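Local structure of phosphoribosylaminoimidazole carboxylase, ATPase subunit (Bacillus anthracis, 3V4S) at residues E82-D87 with K109-F114; K153-G158 with A182-L187; E235-K240 with G268-N273. The protein probably uses ATP and bicarbonate to carboxylate 5-aminoimidazole ribonucleotide, forming N5-carboxyaminoimidazole ribonucleotide in purine biosynthesis. One frame throughout, in Å; residues are numbered along the deposited sequence.

How the contacts relate
From the N terminus, the preATP-grasp part comes first. There contact 1 closes a loop of 21 residues, mostly helix, bringing the loop after strand 78-81 against the junction of helices 105-110 and 113-123. Contact 2 closes the next loop, pairing strands 150-154 and 185-189 in the four-stranded antiparallel sheet. Contact 3 closes the last, setting helix 235-251 beside edge strand 270-276 of the eight-stranded sheet. The three follow in series; none nests in or crosses another. Contacts 1 and 2 touch, since R113 probably bonds to the carbonyls of T154 and T155. Contact 2 meets contact 3 where K153 packs on N273, and all three reach the same ATP.

Contact 1: E82-D87 with K109-F114; sequences EFENID and KTQNRF. With MG (magnesium ion), chain H; ATP (adenosine-5'-triphosphate), chain F.
At T110 the carboxylate of E84 lies across the threonine side chain at about a right angle, with OE2 4.0 Å from T110 OG1. The T110 hydroxyl is turned back to the carbonyls of L106 and L107, while T110 O binds a magnesium ion at 2.4 Å; E116 and L275 complete the site together with two waters. One of those waters donates to E84 OE1 (2.9 Å), so the loop reaches the metal through its second shell.

Q111 carries most of the contact. Its chain runs extended beyond CG (chi2 -177°) and brings the amide nitrogen between two carbonyls: NE2 donates to E84 O at 3.2 Å and to I86 O at 2.7 Å. Both acceptors lie close to the amide plane. Farther back, a water bridges Q111 O and N85 OD1.

N112 is the N-cap of the next helix, its OD1 taking a weak bond from F114 N. On that helix R113 reaches ATP, with NH2 2.7 Å from O2B in a nearly straight bond (169°).

Two bonds from one amide nitrogen fix its rotation and pin the 82-87 loop, and the bond from the magnesium-bound water to E84 OE1 ties the same loop to the metal site, probably holding that water in place.

Contact 2: K153-G158 with A182-L187; sequences KTTTGG and AAECIL. With ATP (adenosine-5'-triphosphate), chain F.
T155 and E184 meet with their side chains crossing obliquely. T155 keeps OG1 between its backbone N and carbonyl carbon (chi1 53°), which aims the hydroxyl at the carboxylate: OG1 donates to E184 OE1 at 2.8 Å, and OE1 accepts with its anti lone pair, the one away from OE2. E184 arrives on a fully extended chain, and its other oxygen, OE2, is bonded to Q134. The same torsion in T155 sets CG2 over the backbone of C185 and within 4.0 Å of I186 CG2.

Beside this pair T154 and C185 diverge. T154 CG2 rests against A183 CB at 3.8 Å, while C185 SG lies by T154 CA. T154 OG1 turns instead to its own loop and donates to T156 O.

Here strands 150-154 and 185-189 run antiparallel in the small four-stranded sheet of the ATP-grasp fold. K153 and I186 form a hydrogen-bonded pair, K153 N to I186 O at 2.9 Å and I186 N to K153 O at 2.8 Å. Past the strand end, T155 N still donates to E184 O, which also accepts from a water that takes the N-H of T156.

K153 and I186 share one face of the sheet, packed on R113 of helix 113-123. K153 then leaves its partner: extended beyond CG, it carries NZ to ATP, 2.8 Å from O2A and 3.0 Å from N7, with E188 as a salt-bridge partner.

Contact 3: E235-K240 with G268-N273; sequences EELSQK and GEIYIN. With ATP (adenosine-5'-triphosphate), chain F.
Two flat groups meet the ammonium of K240. The carboxylate of E269 presents OE2 at 4.0 Å from K240 NZ, a long salt bridge. The peptide group of G268 offers its carbonyl oxygen, with K240 NZ tilted 22° from the carbonyl plane. At 2.5 Å the bond from NZ to G268 O is unusually short, so its exact length deserves some reserve.

This is the rim of the large antiparallel sheet in the ATP-grasp fold. Strands 256-264 and 270-276 form a hairpin, and helix 235-251 lies against one side of it. G268 sits in the connecting turn with a positive phi, a conformation that favours glycine.

K240 sets out with CG anti to its own nitrogen (chi1 -164°), which carries CD past I270 CD1 at 3.9 Å; the bend at chi3 then swings CE and NZ to the turn. The two side chains slide past each other in opposite directions, the lysine running outward and the isoleucine inward to the helix.

L237, one helical turn earlier, makes the apolar half of the contact. Its CD2 touches I270 CD1 at 3.6 Å, the chains crossing at a slant, and also reaches G268 O. Behind them I270 continues onto A241 and Y244 of the same helix and M262 of the neighbouring strand.

A water accepts from I270 N at 2.7 Å and, weakly, from K240 NZ. At the far end of the segment N273 ND2 is shared between E261 OE1, of a magnesium ligand, and ATP O1A, 3.2 Å from ND2.

Contact 1: E82-D87 with K109-F114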
loop_
_atom_site.group_PDB
_atom_site.type_symbol
_atom_site.label_atom_id
_atom_site.label_comp_id
_atom_site.label_asym_id
_atom_site.label_seq_id
_atom_site.Cartn_x
_atom_site.Cartn_y
_atom_site.Cartn_z
ATOM N N GLU B 82 -18.608 2.672 -4.529
ATOM C CA GLU B 82 -17.861 3.579 -3.688
ATOM C C GLU B 82 -18.624 4.896 -3.656
ATOM O O GLU B 82 -18.347 5.770 -2.834
ATOM C CB GLU B 82 -16.447 3.766 -4.239
ATOM C CG GLU B 82 -16.380 4.393 -5.619
ATOM C CD GLU B 82 -16.095 5.885 -5.587
ATOM O OE1 GLU B 82 -15.159 6.314 -4.879
ATOM O OE2 GLU B 82 -16.794 6.646 -6.280
ATOM N N PHE B 83 -19.574 5.020 -4.585
ATOM C CA PHE B 83 -20.438 6.192 -4.707
ATOM C C PHE B 83 -21.680 5.931 -3.866
ATOM O O PHE B 83 -22.466 5.028 -4.163
ATOM C CB PHE B 83 -20.802 6.458 -6.178
ATOM C CG PHE B 83 -21.416 7.810 -6.420
ATOM C CD1 PHE B 83 -22.786 7.937 -6.634
ATOM C CD2 PHE B 83 -20.627 8.959 -6.431
ATOM C CE1 PHE B 83 -23.358 9.188 -6.851
ATOM C CE2 PHE B 83 -21.191 10.211 -6.651
ATOM C CZ PHE B 83 -22.561 10.325 -6.860
ATOM N N GLU B 84 -21.831 6.709 -2.799
ATOM C CA GLU B 84 -22.869 6.463 -1.805
ATOM C C GLU B 84 -24.245 6.966 -2.238
ATOM O O GLU B 84 -25.252 6.627 -1.615
ATOM C CB GLU B 84 -22.482 7.087 -0.468
ATOM C CG GLU B 84 -22.868 6.225 0.715
ATOM C CD GLU B 84 -23.420 7.034 1.863
ATOM O OE1 GLU B 84 -22.630 7.735 2.535
ATOM O OE2 GLU B 84 -24.653 6.950 2.090
ATOM N N ASN B 85 -24.281 7.775 -3.296
ATOM C CA ASN B 85 -25.540 8.284 -3.845
ATOM C C ASN B 85 -25.914 7.660 -5.194
ATOM O O ASN B 85 -26.389 8.339 -6.102
ATOM C CB ASN B 85 -25.523 9.821 -3.918
ATOM C CG ASN B 85 -25.907 10.475 -2.597
ATOM O OD1 ASN B 85 -26.795 10.002 -1.887
ATOM N ND2 ASN B 85 -25.242 11.573 -2.268
ATOM N N ILE B 86 -25.676 6.360 -5.317
ATOM C CA ILE B 86 -26.130 5.599 -6.473
ATOM C C ILE B 86 -27.599 5.220 -6.242
ATOM O O ILE B 86 -28.006 4.960 -5.107
ATOM C CB ILE B 86 -25.224 4.362 -6.743
ATOM C CG1 ILE B 86 -25.796 3.459 -7.841
ATOM C CG2 ILE B 86 -24.998 3.541 -5.482
ATOM C CD1 ILE B 86 -25.679 4.023 -9.240
ATOM N N ASP B 87 -28.392 5.224 -7.311
ATOM C CA ASP B 87 -29.810 4.894 -7.218
ATOM C C ASP B 87 -29.998 3.465 -6.712
ATOM O O ASP B 87 -29.527 2.517 -7.342
ATOM C CB ASP B 87 -30.501 5.081 -8.573
ATOM C CG ASP B 87 -32.016 5.017 -8.467
ATOM O OD1 ASP B 87 -32.563 3.897 -8.370
ATOM O OD2 ASP B 87 -32.663 6.087 -8.479
ATOM N N LYS B 109 -31.166 2.268 3.373
ATOM C CA LYS B 109 -31.386 2.737 4.738
ATOM C C LYS B 109 -30.467 3.894 5.134
ATOM O O LYS B 109 -30.908 4.813 5.833
ATOM C CB LYS B 109 -31.246 1.607 5.757
ATOM C CG LYS B 109 -32.311 0.529 5.687
ATOM C CD LYS B 109 -31.979 -0.567 6.689
ATOM C CE LYS B 109 -32.778 -1.821 6.418
ATOM N NZ LYS B 109 -32.394 -2.875 7.391
ATOM N N THR B 110 -29.204 3.866 4.691
ATOM C CA THR B 110 -28.219 4.860 5.134
ATOM C C THR B 110 -28.240 6.143 4.299
ATOM O O THR B 110 -27.692 7.174 4.715
ATOM C CB THR B 110 -26.781 4.293 5.140
ATOM O OG1 THR B 110 -26.442 3.869 3.820
ATOM C CG2 THR B 110 -26.662 3.120 6.084
ATOM N N GLN B 111 -28.850 6.056 3.118
ATOM C CA GLN B 111 -29.004 7.165 2.174
ATOM C C GLN B 111 -30.036 8.207 2.550
ATOM O O GLN B 111 -30.067 9.287 1.963
ATOM C CB GLN B 111 -29.494 6.615 0.844
ATOM C CG GLN B 111 -28.427 6.425 -0.197
ATOM C CD GLN B 111 -29.026 5.949 -1.507
ATOM O OE1 GLN B 111 -30.225 5.641 -1.590
ATOM N NE2 GLN B 111 -28.194 5.872 -2.535
ATOM N N ASN B 112 -30.937 7.850 3.456
ATOM C CA ASN B 112 -32.005 8.752 3.871
ATOM C C ASN B 112 -31.935 8.921 5.384
ATOM O O ASN B 112 -31.993 7.934 6.117
ATOM C CB ASN B 112 -33.363 8.228 3.402
ATOM C CG ASN B 112 -34.520 9.088 3.881
ATOM O OD1 ASN B 112 -34.603 9.453 5.057
ATOM N ND2 ASN B 112 -35.426 9.408 2.972
ATOM N N ARG B 113 -31.790 10.161 5.841
ATOM C CA ARG B 113 -31.524 10.436 7.255
ATOM C C ARG B 113 -32.645 9.963 8.163
ATOM O O ARG B 113 -32.388 9.511 9.282
ATOM C CB ARG B 113 -31.274 11.916 7.505
ATOM C CG ARG B 113 -30.024 12.477 6.860
ATOM C CD ARG B 113 -29.745 13.856 7.433
ATOM N NE ARG B 113 -28.674 14.544 6.714
ATOM C CZ ARG B 113 -27.377 14.372 6.960
ATOM N NH1 ARG B 113 -26.981 13.540 7.924
ATOM N NH2 ARG B 113 -26.476 15.039 6.248
ATOM N N PHE B 114 -33.884 10.071 7.679
ATOM C CA PHE B 114 -35.044 9.609 8.435
ATOM C C PHE B 114 -35.028 8.091 8.599
ATOM O O PHE B 114 -35.168 7.591 9.720
ATOM C CB PHE B 114 -36.352 10.076 7.773
ATOM C CG PHE B 114 -37.598 9.741 8.561
ATOM C CD1 PHE B 114 -37.927 10.454 9.713
ATOM C CD2 PHE B 114 -38.456 8.730 8.131
ATOM C CE1 PHE B 114 -39.080 10.153 10.431
ATOM C CE2 PHE B 114 -39.615 8.426 8.844
ATOM C CZ PHE B 114 -39.927 9.144 9.989
HETATM MG MG MG H . -25.911 8.039 5.983
HETATM P PG ATP F . -20.566 14.249 5.669
HETATM O O1G ATP F . -19.870 13.424 6.722
HETATM O O2G ATP F . -19.661 15.102 4.805
HETATM O O3G ATP F . -21.592 13.478 4.886
HETATM P PB ATP F . -22.967 15.685 6.448
HETATM O O1B ATP F . -23.149 16.682 5.340
HETATM O O2B ATP F . -23.826 14.462 6.503
HETATM O O3B ATP F . -21.380 15.334 6.581
HETATM P PA ATP F . -23.344 15.752 9.293
HETATM O O1A ATP F . -22.302 14.658 9.376
HETATM O O2A ATP F . -24.767 15.456 9.690
HETATM O O3A ATP F . -23.299 16.454 7.830
HETATM O "O5'" ATP F . -22.828 16.987 10.165
HETATM C "C5'" ATP F . -21.573 17.590 9.859
HETATM C "C4'" ATP F . -21.023 18.098 11.183
HETATM O "O4'" ATP F . -21.950 19.027 11.780
HETATM C "C3'" ATP F . -20.863 16.983 12.213
HETATM O "O3'" ATP F . -19.673 16.190 12.056
HETATM C "C2'" ATP F . -20.963 17.761 13.518
HETATM O "O2'" ATP F . -19.709 18.362 13.857
HETATM C "C1'" ATP F . -21.987 18.857 13.203
HETATM N N9 ATP F . -23.324 18.379 13.647
HETATM C C8 ATP F . -24.244 17.739 12.887
HETATM N N7 ATP F . -25.336 17.412 13.624
HETATM C C5 ATP F . -25.134 17.858 14.883
HETATM C C6 ATP F . -25.880 17.861 16.165
HETATM N N6 ATP F . -27.116 17.314 16.271
HETATM N N1 ATP F . -25.288 18.438 17.242
HETATM C C2 ATP F . -24.062 19.000 17.183
HETATM N N3 ATP F . -23.334 19.026 16.057
HETATM C C4 ATP F . -23.802 18.491 14.894
HETATM O O HOH W 1 -24.556 8.719 4.465
HETATM O O HOH W 2 -28.712 10.927 -0.114
HETATM O O HOH W 3 -26.645 10.082 6.501
#

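Contact 2: K153-G158 with A182-L187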
loop_
_atom_site.group_PDB
_atom_site.type_symbol
_atom_site.label_atom_id
_atom_site.label_comp_id
_atom_site.label_asym_id
_atom_site.label_seq_id
_atom_site.Cartn_x
_atom_site.Cartn_y
_atom_site.Cartn_z
ATOM N N LYS B 153 -31.563 19.296 8.729
ATOM C CA LYS B 153 -30.741 18.599 7.729
ATOM C C LYS B 153 -31.660 18.021 6.666
ATOM O O LYS B 153 -32.659 17.389 7.009
ATOM C CB LYS B 153 -30.004 17.404 8.377
ATOM C CG LYS B 153 -29.145 17.702 9.605
ATOM C CD LYS B 153 -28.390 16.443 10.047
ATOM C CE LYS B 153 -27.402 16.802 11.155
ATOM N NZ LYS B 153 -26.679 15.616 11.693
ATOM N N THR B 154 -31.299 18.178 5.391
ATOM C CA THR B 154 -32.009 17.483 4.308
ATOM C C THR B 154 -31.885 15.986 4.494
ATOM O O THR B 154 -30.812 15.495 4.868
ATOM C CB THR B 154 -31.464 17.856 2.911
ATOM O OG1 THR B 154 -30.106 17.399 2.779
ATOM C CG2 THR B 154 -31.519 19.352 2.705
ATOM N N THR B 155 -32.967 15.252 4.235
ATOM C CA THR B 155 -32.935 13.796 4.436
ATOM C C THR B 155 -32.074 13.063 3.400
ATOM O O THR B 155 -31.575 11.966 3.676
ATOM C CB THR B 155 -34.335 13.164 4.460
ATOM O OG1 THR B 155 -35.052 13.544 3.284
ATOM C CG2 THR B 155 -35.112 13.584 5.736
ATOM N N THR B 156 -31.898 13.660 2.225
ATOM C CA THR B 156 -31.047 13.065 1.195
ATOM C C THR B 156 -30.059 14.080 0.595
ATOM O O THR B 156 -30.243 15.298 0.727
ATOM C CB THR B 156 -31.869 12.412 0.057
ATOM O OG1 THR B 156 -32.693 13.404 -0.569
ATOM C CG2 THR B 156 -32.747 11.251 0.591
ATOM N N GLY B 157 -29.004 13.561 -0.044
ATOM C CA GLY B 157 -28.071 14.379 -0.826
ATOM C C GLY B 157 -27.078 15.233 -0.059
ATOM O O GLY B 157 -26.230 15.897 -0.666
ATOM N N GLY B 158 -27.183 15.243 1.267
ATOM C CA GLY B 158 -26.311 16.077 2.100
ATOM C C GLY B 158 -24.898 15.517 2.228
ATOM O O GLY B 158 -24.710 14.308 2.380
ATOM N N ALA B 182 -37.036 23.988 0.230
ATOM C CA ALA B 182 -36.219 23.414 -0.839
ATOM C C ALA B 182 -36.154 21.880 -0.810
ATOM O O ALA B 182 -36.041 21.239 -1.865
ATOM C CB ALA B 182 -34.824 24.027 -0.819
ATOM N N ALA B 183 -36.250 21.278 0.377
ATOM C CA ALA B 183 -36.092 19.820 0.498
ATOM C C ALA B 183 -36.730 19.228 1.753
ATOM O O ALA B 183 -36.882 19.916 2.750
ATOM C CB ALA B 183 -34.612 19.447 0.456
ATOM N N GLU B 184 -37.100 17.950 1.691
ATOM C CA GLU B 184 -37.475 17.203 2.887
ATOM C C GLU B 184 -36.282 17.182 3.843
ATOM O O GLU B 184 -35.121 17.023 3.420
ATOM C CB GLU B 184 -37.899 15.786 2.533
ATOM C CG GLU B 184 -38.378 14.974 3.721
ATOM C CD GLU B 184 -38.659 13.537 3.351
ATOM O OE1 GLU B 184 -37.699 12.782 3.100
ATOM O OE2 GLU B 184 -39.844 13.158 3.320
ATOM N N CYS B 185 -36.577 17.380 5.125
ATOM C CA CYS B 185 -35.555 17.527 6.145
ATOM C C CYS B 185 -35.963 16.789 7.403
ATOM O O CYS B 185 -37.120 16.391 7.537
ATOM C CB CYS B 185 -35.416 18.999 6.521
ATOM S SG CYS B 185 -34.693 20.114 5.300
ATOM N N ILE B 186 -35.007 16.616 8.315
ATOM C CA ILE B 186 -35.318 16.303 9.693
ATOM C C ILE B 186 -34.765 17.442 10.519
ATOM O O ILE B 186 -33.695 18.003 10.203
ATOM C CB ILE B 186 -34.716 14.955 10.211
ATOM C CG1 ILE B 186 -33.217 14.817 9.889
ATOM C CG2 ILE B 186 -35.490 13.755 9.678
ATOM C CD1 ILE B 186 -32.521 13.717 10.681
ATOM N N LEU B 187 -35.512 17.814 11.550
ATOM C CA LEU B 187 -34.962 18.640 12.597
ATOM C C LEU B 187 -34.545 17.727 13.745
ATOM O O LEU B 187 -35.291 16.832 14.135
ATOM C CB LEU B 187 -35.962 19.687 13.074
ATOM C CG LEU B 187 -35.396 20.721 14.066
ATOM C CD1 LEU B 187 -34.500 21.711 13.343
ATOM C CD2 LEU B 187 -36.525 21.460 14.794
HETATM P PG ATP F . -20.566 14.249 5.669
HETATM O O1G ATP F . -19.870 13.424 6.722
HETATM O O2G ATP F . -19.661 15.102 4.805
HETATM O O3G ATP F . -21.592 13.478 4.886
HETATM P PB ATP F . -22.967 15.685 6.448
HETATM O O1B ATP F . -23.149 16.682 5.340
HETATM O O2B ATP F . -23.826 14.462 6.503
HETATM O O3B ATP F . -21.380 15.334 6.581
HETATM P PA ATP F . -23.344 15.752 9.293
HETATM O O1A ATP F . -22.302 14.658 9.376
HETATM O O2A ATP F . -24.767 15.456 9.690
HETATM O O3A ATP F . -23.299 16.454 7.830
HETATM O "O5'" ATP F . -22.828 16.987 10.165
HETATM C "C5'" ATP F . -21.573 17.590 9.859
HETATM C "C4'" ATP F . -21.023 18.098 11.183
HETATM O "O4'" ATP F . -21.950 19.027 11.780
HETATM C "C3'" ATP F . -20.863 16.983 12.213
HETATM O "O3'" ATP F . -19.673 16.190 12.056
HETATM C "C2'" ATP F . -20.963 17.761 13.518
HETATM O "O2'" ATP F . -19.709 18.362 13.857
HETATM C "C1'" ATP F . -21.987 18.857 13.203
HETATM N N9 ATP F . -23.324 18.379 13.647
HETATM C C8 ATP F . -24.244 17.739 12.887
HETATM N N7 ATP F . -25.336 17.412 13.624
HETATM C C5 ATP F . -25.134 17.858 14.883
HETATM C C6 ATP F . -25.880 17.861 16.165
HETATM N N6 ATP F . -27.116 17.314 16.271
HETATM N N1 ATP F . -25.288 18.438 17.242
HETATM C C2 ATP F . -24.062 19.000 17.183
HETATM N N3 ATP F . -23.334 19.026 16.057
HETATM C C4 ATP F . -23.802 18.491 14.894
HETATM O O HOH W 4 -33.843 15.766 1.240
#

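Contact 3: E235-K240 with G268-N273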
loop_
_atom_site.group_PDB
_atom_site.type_symbol
_atom_site.label_atom_id
_atom_site.label_comp_id
_atom_site.label_asym_id
_atom_site.label_seq_id
_atom_site.Cartn_x
_atom_site.Cartn_y
_atom_site.Cartn_z
ATOM N N GLU B 235 -10.600 4.700 27.852
ATOM C CA GLU B 235 -10.733 3.290 27.490
ATOM C C GLU B 235 -12.203 2.841 27.503
ATOM O O GLU B 235 -12.621 2.064 26.648
ATOM C CB GLU B 235 -9.872 2.419 28.418
ATOM C CG GLU B 235 -9.996 0.913 28.209
ATOM C CD GLU B 235 -9.203 0.386 27.023
ATOM O OE1 GLU B 235 -8.470 -0.613 27.198
ATOM O OE2 GLU B 235 -9.311 0.949 25.913
ATOM N N GLU B 236 -12.974 3.349 28.464
ATOM C CA GLU B 236 -14.407 3.035 28.574
ATOM C C GLU B 236 -15.194 3.482 27.347
ATOM O O GLU B 236 -15.999 2.718 26.827
ATOM C CB GLU B 236 -15.034 3.660 29.828
ATOM C CG GLU B 236 -14.702 2.952 31.133
ATOM C CD GLU B 236 -13.520 3.561 31.874
ATOM O OE1 GLU B 236 -12.819 4.444 31.321
ATOM O OE2 GLU B 236 -13.295 3.149 33.035
ATOM N N LEU B 237 -14.968 4.716 26.896
ATOM C CA LEU B 237 -15.644 5.206 25.695
ATOM C C LEU B 237 -15.323 4.344 24.474
ATOM O O LEU B 237 -16.224 4.025 23.709
ATOM C CB LEU B 237 -15.320 6.673 25.407
ATOM C CG LEU B 237 -16.281 7.776 25.860
ATOM C CD1 LEU B 237 -15.818 9.112 25.309
ATOM C CD2 LEU B 237 -17.716 7.505 25.440
ATOM N N SER B 238 -14.048 3.965 24.314
ATOM C CA SER B 238 -13.609 3.143 23.177
ATOM C C SER B 238 -14.343 1.820 23.113
ATOM O O SER B 238 -14.869 1.461 22.067
ATOM C CB SER B 238 -12.091 2.869 23.213
ATOM O OG SER B 238 -11.371 4.083 23.212
ATOM N N GLN B 239 -14.369 1.097 24.232
ATOM C CA GLN B 239 -15.077 -0.183 24.309
ATOM C C GLN B 239 -16.560 0.003 23.980
ATOM O O GLN B 239 -17.191 -0.866 23.348
ATOM C CB GLN B 239 -14.914 -0.826 25.703
ATOM C CG GLN B 239 -13.466 -1.115 26.101
ATOM C CD GLN B 239 -13.320 -1.544 27.568
ATOM O OE1 GLN B 239 -14.031 -1.055 28.451
ATOM N NE2 GLN B 239 -12.394 -2.464 27.825
ATOM N N LYS B 240 -17.107 1.139 24.400
ATOM C CA LYS B 240 -18.503 1.449 24.114
ATOM C C LYS B 240 -18.690 1.739 22.620
ATOM O O LYS B 240 -19.539 1.132 21.966
ATOM C CB LYS B 240 -19.010 2.616 24.954
ATOM C CG LYS B 240 -20.535 2.687 24.945
ATOM C CD LYS B 240 -21.060 4.015 25.449
ATOM C CE LYS B 240 -21.314 3.981 26.942
ATOM N NZ LYS B 240 -21.776 5.330 27.359
ATOM N N GLY B 268 -19.845 10.708 29.089
ATOM C CA GLY B 268 -19.500 9.408 28.516
ATOM C C GLY B 268 -20.612 8.724 27.743
ATOM O O GLY B 268 -20.537 7.529 27.474
ATOM N N GLU B 269 -21.649 9.474 27.391
ATOM C CA GLU B 269 -22.707 8.959 26.522
ATOM C C GLU B 269 -22.308 9.119 25.046
ATOM O O GLU B 269 -21.626 10.084 24.685
ATOM C CB GLU B 269 -24.019 9.690 26.802
ATOM C CG GLU B 269 -24.687 9.290 28.112
ATOM C CD GLU B 269 -25.465 7.993 27.995
ATOM O OE1 GLU B 269 -26.427 7.948 27.197
ATOM O OE2 GLU B 269 -25.119 7.020 28.700
ATOM N N ILE B 270 -22.719 8.164 24.212
ATOM C CA ILE B 270 -22.469 8.217 22.766
ATOM C C ILE B 270 -23.775 8.275 21.946
ATOM O O ILE B 270 -24.655 7.414 22.093
ATOM C CB ILE B 270 -21.608 7.017 22.291
ATOM C CG1 ILE B 270 -20.143 7.206 22.708
ATOM C CG2 ILE B 270 -21.708 6.838 20.785
ATOM C CD1 ILE B 270 -19.294 5.957 22.557
ATOM N N TYR B 271 -23.879 9.298 21.093
ATOM C CA TYR B 271 -24.966 9.430 20.121
ATOM C C TYR B 271 -24.464 9.077 18.723
ATOM O O TYR B 271 -23.388 9.528 18.327
ATOM C CB TYR B 271 -25.508 10.861 20.130
ATOM C CG TYR B 271 -26.206 11.203 21.421
ATOM C CD1 TYR B 271 -25.520 11.846 22.455
ATOM C CD2 TYR B 271 -27.540 10.846 21.628
ATOM C CE1 TYR B 271 -26.151 12.143 23.656
ATOM C CE2 TYR B 271 -28.184 11.136 22.827
ATOM C CZ TYR B 271 -27.483 11.785 23.835
ATOM O OH TYR B 271 -28.106 12.083 25.024
ATOM N N ILE B 272 -25.223 8.253 18.005
ATOM C CA ILE B 272 -24.914 7.943 16.624
ATOM C C ILE B 272 -25.372 9.115 15.753
ATOM O O ILE B 272 -26.549 9.505 15.798
ATOM C CB ILE B 272 -25.585 6.642 16.147
ATOM C CG1 ILE B 272 -25.345 5.481 17.130
ATOM C CG2 ILE B 272 -25.052 6.263 14.772
ATOM C CD1 ILE B 272 -23.882 5.200 17.447
ATOM N N ASN B 273 -24.440 9.686 14.989
ATOM C CA ASN B 273 -24.735 10.828 14.118
ATOM C C ASN B 273 -25.212 10.365 12.747
ATOM O O ASN B 273 -26.266 10.818 12.262
ATOM C CB ASN B 273 -23.527 11.770 13.995
ATOM C CG ASN B 273 -23.752 12.901 12.986
ATOM O OD1 ASN B 273 -24.754 13.606 13.035
ATOM N ND2 ASN B 273 -22.790 13.100 12.098
HETATM P PG ATP F . -20.566 14.249 5.669
HETATM O O1G ATP F . -19.870 13.424 6.722
HETATM O O2G ATP F . -19.661 15.102 4.805
HETATM O O3G ATP F . -21.592 13.478 4.886
HETATM P PB ATP F . -22.967 15.685 6.448
HETATM O O1B ATP F . -23.149 16.682 5.340
HETATM O O2B ATP F . -23.826 14.462 6.503
HETATM O O3B ATP F . -21.380 15.334 6.581
HETATM P PA ATP F . -23.344 15.752 9.293
HETATM O O1A ATP F . -22.302 14.658 9.376
HETATM O O2A ATP F . -24.767 15.456 9.690
HETATM O O3A ATP F . -23.299 16.454 7.830
HETATM O "O5'" ATP F . -22.828 16.987 10.165
HETATM C "C5'" ATP F . -21.573 17.590 9.859
HETATM C "C4'" ATP F . -21.023 18.098 11.183
HETATM O "O4'" ATP F . -21.950 19.027 11.780
HETATM C "C3'" ATP F . -20.863 16.983 12.213
HETATM O "O3'" ATP F . -19.673 16.190 12.056
HETATM C "C2'" ATP F . -20.963 17.761 13.518
HETATM O "O2'" ATP F . -19.709 18.362 13.857
HETATM C "C1'" ATP F . -21.987 18.857 13.203
HETATM N N9 ATP F . -23.324 18.379 13.647
HETATM C C8 ATP F . -24.244 17.739 12.887
HETATM N N7 ATP F . -25.336 17.412 13.624
HETATM C C5 ATP F . -25.134 17.858 14.883
HETATM C C6 ATP F . -25.880 17.861 16.165
HETATM N N6 ATP F . -27.116 17.314 16.271
HETATM N N1 ATP F . -25.288 18.438 17.242
HETATM C C2 ATP F . -24.062 19.000 17.183
HETATM N N3 ATP F . -23.334 19.026 16.057
HETATM C C4 ATP F . -23.802 18.491 14.894
HETATM O O HOH W 5 -24.241 6.173 25.291
#